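Local atomic coordinates of nicotinate phosphoribosyltransferase (PDB entry 4HL7), a protein that probably catalyses the ATP-dependent formation of nicotinate ribonucleotide from nicotinate and phosphoribosyl diphosphate, a step in NAD(+) biosynthesis. Residues E170-L181 and F329-A340. Sequence-based numbering, arbitrary orientation.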
loop_
_atom_site.group_PDB
_atom_site.type_symbol
_atom_site.label_atom_id
_atom_site.label_comp_id
_atom_site.label_asym_id
_atom_site.label_seq_id
_atom_site.Cartn_x
_atom_site.Cartn_y
_atom_site.Cartn_z
ATOM N N GLU A 170 14.192 16.087 -18.702
ATOM C CA GLU A 170 14.563 16.764 -17.468
ATOM C C GLU A 170 15.722 16.124 -16.728
ATOM O O GLU A 170 16.576 16.847 -16.191
ATOM C CB GLU A 170 13.343 16.938 -16.520
ATOM C CG GLU A 170 12.414 18.051 -16.998
ATOM C CD GLU A 170 13.089 19.409 -17.006
ATOM O OE1 GLU A 170 13.637 19.807 -18.065
ATOM O OE2 GLU A 170 13.117 20.077 -15.948
ATOM N N ILE A 171 15.815 14.796 -16.782
ATOM C CA ILE A 171 16.947 14.079 -16.190
ATOM C C ILE A 171 18.263 14.453 -16.876
ATOM O O ILE A 171 19.234 14.762 -16.187
ATOM C CB ILE A 171 16.691 12.563 -16.150
ATOM C CG1 ILE A 171 15.770 12.261 -14.935
ATOM C CG2 ILE A 171 17.989 11.752 -15.944
ATOM C CD1 ILE A 171 15.274 10.797 -14.931
ATOM N N GLU A 172 18.230 14.506 -18.208
ATOM C CA GLU A 172 19.406 14.907 -19.010
ATOM C C GLU A 172 19.758 16.357 -18.722
ATOM O O GLU A 172 20.895 16.669 -18.426
ATOM C CB GLU A 172 19.123 14.684 -20.510
ATOM C CG GLU A 172 20.323 14.850 -21.457
ATOM N N ARG A 173 18.773 17.257 -18.825
ATOM C CA ARG A 173 19.028 18.680 -18.614
ATOM C C ARG A 173 19.634 19.020 -17.267
ATOM O O ARG A 173 20.544 19.830 -17.192
ATOM C CB ARG A 173 17.764 19.508 -18.886
ATOM C CG ARG A 173 17.906 21.016 -18.684
ATOM C CD ARG A 173 16.630 21.761 -19.098
ATOM N NE ARG A 173 15.610 21.777 -18.046
ATOM C CZ ARG A 173 15.660 22.554 -16.967
ATOM N NH1 ARG A 173 16.691 23.381 -16.807
ATOM N NH2 ARG A 173 14.680 22.524 -16.056
ATOM N N ARG A 174 19.165 18.366 -16.205
ATOM C CA ARG A 174 19.548 18.721 -14.857
ATOM C C ARG A 174 20.632 17.815 -14.344
ATOM O O ARG A 174 21.098 17.990 -13.221
ATOM C CB ARG A 174 18.311 18.722 -13.942
ATOM C CG ARG A 174 17.386 19.940 -14.203
ATOM C CD ARG A 174 15.894 19.587 -14.086
ATOM N NE ARG A 174 15.510 19.308 -12.711
ATOM C CZ ARG A 174 14.243 19.144 -12.301
ATOM N NH1 ARG A 174 13.234 19.193 -13.202
ATOM N NH2 ARG A 174 14.002 18.877 -11.031
ATOM N N GLY A 175 21.041 16.849 -15.160
ATOM C CA GLY A 175 22.165 15.970 -14.783
ATOM C C GLY A 175 21.850 15.110 -13.547
ATOM O O GLY A 175 22.710 14.912 -12.647
ATOM N N ILE A 176 20.602 14.646 -13.464
ATOM C CA ILE A 176 20.140 13.841 -12.323
ATOM C C ILE A 176 20.581 12.369 -12.501
ATOM O O ILE A 176 20.299 11.742 -13.504
ATOM C CB ILE A 176 18.605 13.988 -12.113
ATOM C CG1 ILE A 176 18.266 15.418 -11.695
ATOM C CG2 ILE A 176 18.049 12.946 -11.087
ATOM C CD1 ILE A 176 16.791 15.771 -11.876
ATOM N N ASN A 177 21.274 11.817 -11.511
ATOM C CA ASN A 177 21.769 10.468 -11.683
ATOM C C ASN A 177 21.203 9.496 -10.636
ATOM O O ASN A 177 21.624 8.327 -10.579
ATOM C CB ASN A 177 23.303 10.459 -11.688
ATOM C CG ASN A 177 23.882 10.955 -10.392
ATOM O OD1 ASN A 177 23.272 10.821 -9.328
ATOM N ND2 ASN A 177 25.075 11.544 -10.469
ATOM N N ASN A 178 20.207 9.959 -9.869
ATOM C CA ASN A 178 19.654 9.171 -8.742
ATOM C C ASN A 178 18.133 8.931 -8.837
ATOM O O ASN A 178 17.484 8.582 -7.831
ATOM C CB ASN A 178 20.044 9.734 -7.335
ATOM C CG ASN A 178 19.507 11.167 -7.066
ATOM O OD1 ASN A 178 19.317 11.953 -8.007
ATOM N ND2 ASN A 178 19.405 11.530 -5.817
ATOM N N PHE A 179 17.569 9.090 -10.045
ATOM C CA PHE A 179 16.139 8.773 -10.189
ATOM C C PHE A 179 15.965 7.232 -10.140
ATOM O O PHE A 179 16.682 6.484 -10.836
ATOM C CB PHE A 179 15.563 9.330 -11.504
ATOM C CG PHE A 179 14.109 8.960 -11.731
ATOM C CD1 PHE A 179 13.069 9.595 -10.988
ATOM C CD2 PHE A 179 13.775 7.950 -12.610
ATOM C CE1 PHE A 179 11.740 9.217 -11.167
ATOM C CE2 PHE A 179 12.428 7.599 -12.843
ATOM C CZ PHE A 179 11.416 8.223 -12.085
ATOM N N SER A 180 15.041 6.766 -9.305
ATOM C CA SER A 180 14.760 5.325 -9.147
ATOM C C SER A 180 13.243 5.172 -8.903
ATOM O O SER A 180 12.678 5.913 -8.095
ATOM C CB SER A 180 15.438 4.843 -7.880
ATOM O OG SER A 180 15.125 3.481 -7.712
ATOM N N LEU A 181 12.611 4.218 -9.587
ATOM C CA LEU A 181 11.148 4.114 -9.587
ATOM C C LEU A 181 10.763 2.722 -9.063
ATOM O O LEU A 181 11.316 1.700 -9.515
ATOM C CB LEU A 181 10.621 4.313 -11.041
ATOM C CG LEU A 181 9.110 4.303 -11.257
ATOM C CD1 LEU A 181 8.442 5.344 -10.356
ATOM C CD2 LEU A 181 8.753 4.628 -12.701
ATOM N N PHE A 329 6.162 12.677 -11.486
ATOM C CA PHE A 329 7.620 12.645 -11.818
ATOM C C PHE A 329 8.282 13.966 -11.471
ATOM O O PHE A 329 9.455 13.996 -11.074
ATOM C CB PHE A 329 7.887 12.347 -13.312
ATOM C CG PHE A 329 7.637 10.914 -13.747
ATOM C CD1 PHE A 329 7.793 9.834 -12.874
ATOM C CD2 PHE A 329 7.332 10.650 -15.092
ATOM C CE1 PHE A 329 7.572 8.523 -13.321
ATOM C CE2 PHE A 329 7.139 9.330 -15.569
ATOM C CZ PHE A 329 7.256 8.264 -14.682
ATOM N N ASP A 330 7.545 15.094 -11.622
ATOM C CA ASP A 330 8.162 16.355 -11.273
ATOM C C ASP A 330 8.445 16.490 -9.784
ATOM O O ASP A 330 9.461 17.046 -9.366
ATOM C CB ASP A 330 7.374 17.552 -11.869
ATOM C CG ASP A 330 7.488 17.574 -13.375
ATOM O OD1 ASP A 330 8.636 17.687 -13.874
ATOM O OD2 ASP A 330 6.473 17.400 -14.065
ATOM N N GLN A 331 7.550 15.992 -8.960
ATOM C CA GLN A 331 7.853 15.901 -7.518
ATOM C C GLN A 331 9.114 14.995 -7.242
ATOM O O GLN A 331 9.980 15.307 -6.399
ATOM C CB GLN A 331 6.654 15.308 -6.798
ATOM C CG GLN A 331 5.442 16.234 -6.593
ATOM C CD GLN A 331 4.333 15.518 -5.760
ATOM O OE1 GLN A 331 4.551 15.159 -4.616
ATOM N NE2 GLN A 331 3.178 15.291 -6.365
ATOM N N ALA A 332 9.207 13.907 -7.972
ATOM C CA ALA A 332 10.271 12.938 -7.744
ATOM C C ALA A 332 11.610 13.599 -8.107
ATOM O O ALA A 332 12.578 13.540 -7.314
ATOM C CB ALA A 332 10.030 11.691 -8.551
ATOM N N LEU A 333 11.636 14.308 -9.253
ATOM C CA LEU A 333 12.929 14.938 -9.672
ATOM C C LEU A 333 13.401 15.978 -8.669
ATOM O O LEU A 333 14.607 16.131 -8.418
ATOM C CB LEU A 333 12.858 15.495 -11.089
ATOM C CG LEU A 333 12.642 14.460 -12.207
ATOM C CD1 LEU A 333 12.603 15.114 -13.623
ATOM C CD2 LEU A 333 13.642 13.296 -12.166
ATOM N N GLU A 334 12.470 16.741 -8.119
ATOM C CA GLU A 334 12.792 17.709 -7.061
ATOM C C GLU A 334 13.430 17.024 -5.848
ATOM O O GLU A 334 14.389 17.565 -5.214
ATOM C CB GLU A 334 11.516 18.447 -6.617
ATOM C CG GLU A 334 11.763 19.572 -5.646
ATOM C CD GLU A 334 10.473 20.210 -5.129
ATOM O OE1 GLU A 334 10.595 21.350 -4.640
ATOM O OE2 GLU A 334 9.371 19.577 -5.189
ATOM N N LEU A 335 12.867 15.882 -5.471
ATOM C CA LEU A 335 13.397 15.108 -4.331
ATOM C C LEU A 335 14.768 14.550 -4.693
ATOM O O LEU A 335 15.655 14.523 -3.818
ATOM C CB LEU A 335 12.405 14.003 -3.920
ATOM C CG LEU A 335 11.279 14.646 -3.084
ATOM C CD1 LEU A 335 10.088 13.675 -3.011
ATOM C CD2 LEU A 335 11.706 15.027 -1.679
ATOM N N CYS A 336 14.943 14.135 -5.971
ATOM C CA CYS A 336 16.277 13.652 -6.438
ATOM C C CYS A 336 17.367 14.696 -6.183
ATOM O O CYS A 336 18.428 14.370 -5.667
ATOM C CB CYS A 336 16.272 13.352 -7.920
ATOM S SG CYS A 336 15.369 11.853 -8.386
ATOM N N GLU A 337 17.082 15.952 -6.565
ATOM C CA GLU A 337 18.079 17.022 -6.411
ATOM C C GLU A 337 18.365 17.307 -4.944
ATOM O O GLU A 337 19.521 17.607 -4.567
ATOM C CB GLU A 337 17.598 18.274 -7.143
ATOM C CG GLU A 337 17.702 18.032 -8.653
ATOM C CD GLU A 337 17.088 19.104 -9.532
ATOM O OE1 GLU A 337 17.667 19.327 -10.602
ATOM O OE2 GLU A 337 16.027 19.715 -9.177
ATOM N N TYR A 338 17.321 17.308 -4.127
ATOM C CA TYR A 338 17.454 17.687 -2.746
ATOM C C TYR A 338 18.261 16.633 -1.962
ATOM O O TYR A 338 18.943 16.977 -1.010
ATOM C CB TYR A 338 16.092 17.812 -2.077
ATOM C CG TYR A 338 16.102 18.503 -0.721
ATOM C CD1 TYR A 338 16.106 19.907 -0.629
ATOM C CD2 TYR A 338 16.066 17.771 0.469
ATOM C CE1 TYR A 338 16.100 20.551 0.619
ATOM C CE2 TYR A 338 16.068 18.387 1.705
ATOM C CZ TYR A 338 16.064 19.776 1.793
ATOM O OH TYR A 338 16.021 20.350 3.041
ATOM N N PHE A 339 18.110 15.362 -2.338
ATOM C CA PHE A 339 18.735 14.247 -1.557
ATOM C C PHE A 339 19.979 13.631 -2.211
ATOM O O PHE A 339 20.604 12.739 -1.640
ATOM C CB PHE A 339 17.673 13.194 -1.114
ATOM C CG PHE A 339 16.759 13.706 -0.056
ATOM C CD1 PHE A 339 15.405 13.971 -0.337
ATOM C CD2 PHE A 339 17.232 13.962 1.210
ATOM C CE1 PHE A 339 14.554 14.494 0.636
ATOM C CE2 PHE A 339 16.398 14.455 2.233
ATOM C CZ PHE A 339 15.034 14.726 1.957
ATOM N N ALA A 340 20.366 14.174 -3.369
ATOM C CA ALA A 340 21.524 13.671 -4.118
ATOM C C ALA A 340 22.755 13.687 -3.216
ATOM O O ALA A 340 23.001 14.668 -2.497
ATOM C CB ALA A 340 21.760 14.508 -5.395
HETATM O O HOH W 1 10.460 19.249 -12.857
HETATM O O HOH W 2 11.092 19.264 -10.297
HETATM O O HOH W 3 20.282 18.859 -10.606
#
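Arg174 and Glu337 form a salt bridge over an apolar layer in which helix 329-339 packs against the end of helix 155-174 and the connection leading from it into strand 181-183. The short helical axes run nearly parallel, 27° apart and 11.6 Å at closest approach, and Leu333 points from helix 329-339 toward the other segment. Its CD1 branch touches CB of Glu170 at 3.5 Å, while CD2 reaches Ile171, Ile176 and Phe179. Above it, Arg174 grips the carboxylate side-on: NE meets Glu337 OE1 at 3.0 Å in an almost straight bond, and NH2 meets Glu337 OE2 at 2.9 Å. Both oxygens are approached from above the carboxylate plane, the two flat groups being turned 45° apart. The remaining nitrogen, NH1 of Arg174, binds Glu170 OE2, which also accepts from Arg173, so one guanidinium links two carboxylates. Waters extend the network from Arg174 to Asp330.

Gly175, with positive phi, ends helix 155-174 in a Schellman motif, and the chain then runs past Cys336. There ND2 of Asn178 donates to the backbone O of Cys336 at 3.0 Å, with the oxygen lying in the amide plane. The amide is placed by a first torsion that sets CG between the backbone N and the carbonyl carbon. In the buried part of the contact, Phe179 has CG anti to its backbone N (chi1 177°), which brings the ring alongside the CD2 branch of Leu333 and into an offset edge-to-face pair with Phe329, its edge toward the Phe329 face and the centroids 5.9 Å apart. Cys336 SG and Ala332 CB lie at the edge of the Phe179 ring. Leu167 of helix 155-174 and Phe347 of strand 344-349 continue this core, an arrangement of outer helices packed over parallel strands consistent with the TIM-barrel-like domain of the NAPRTase family.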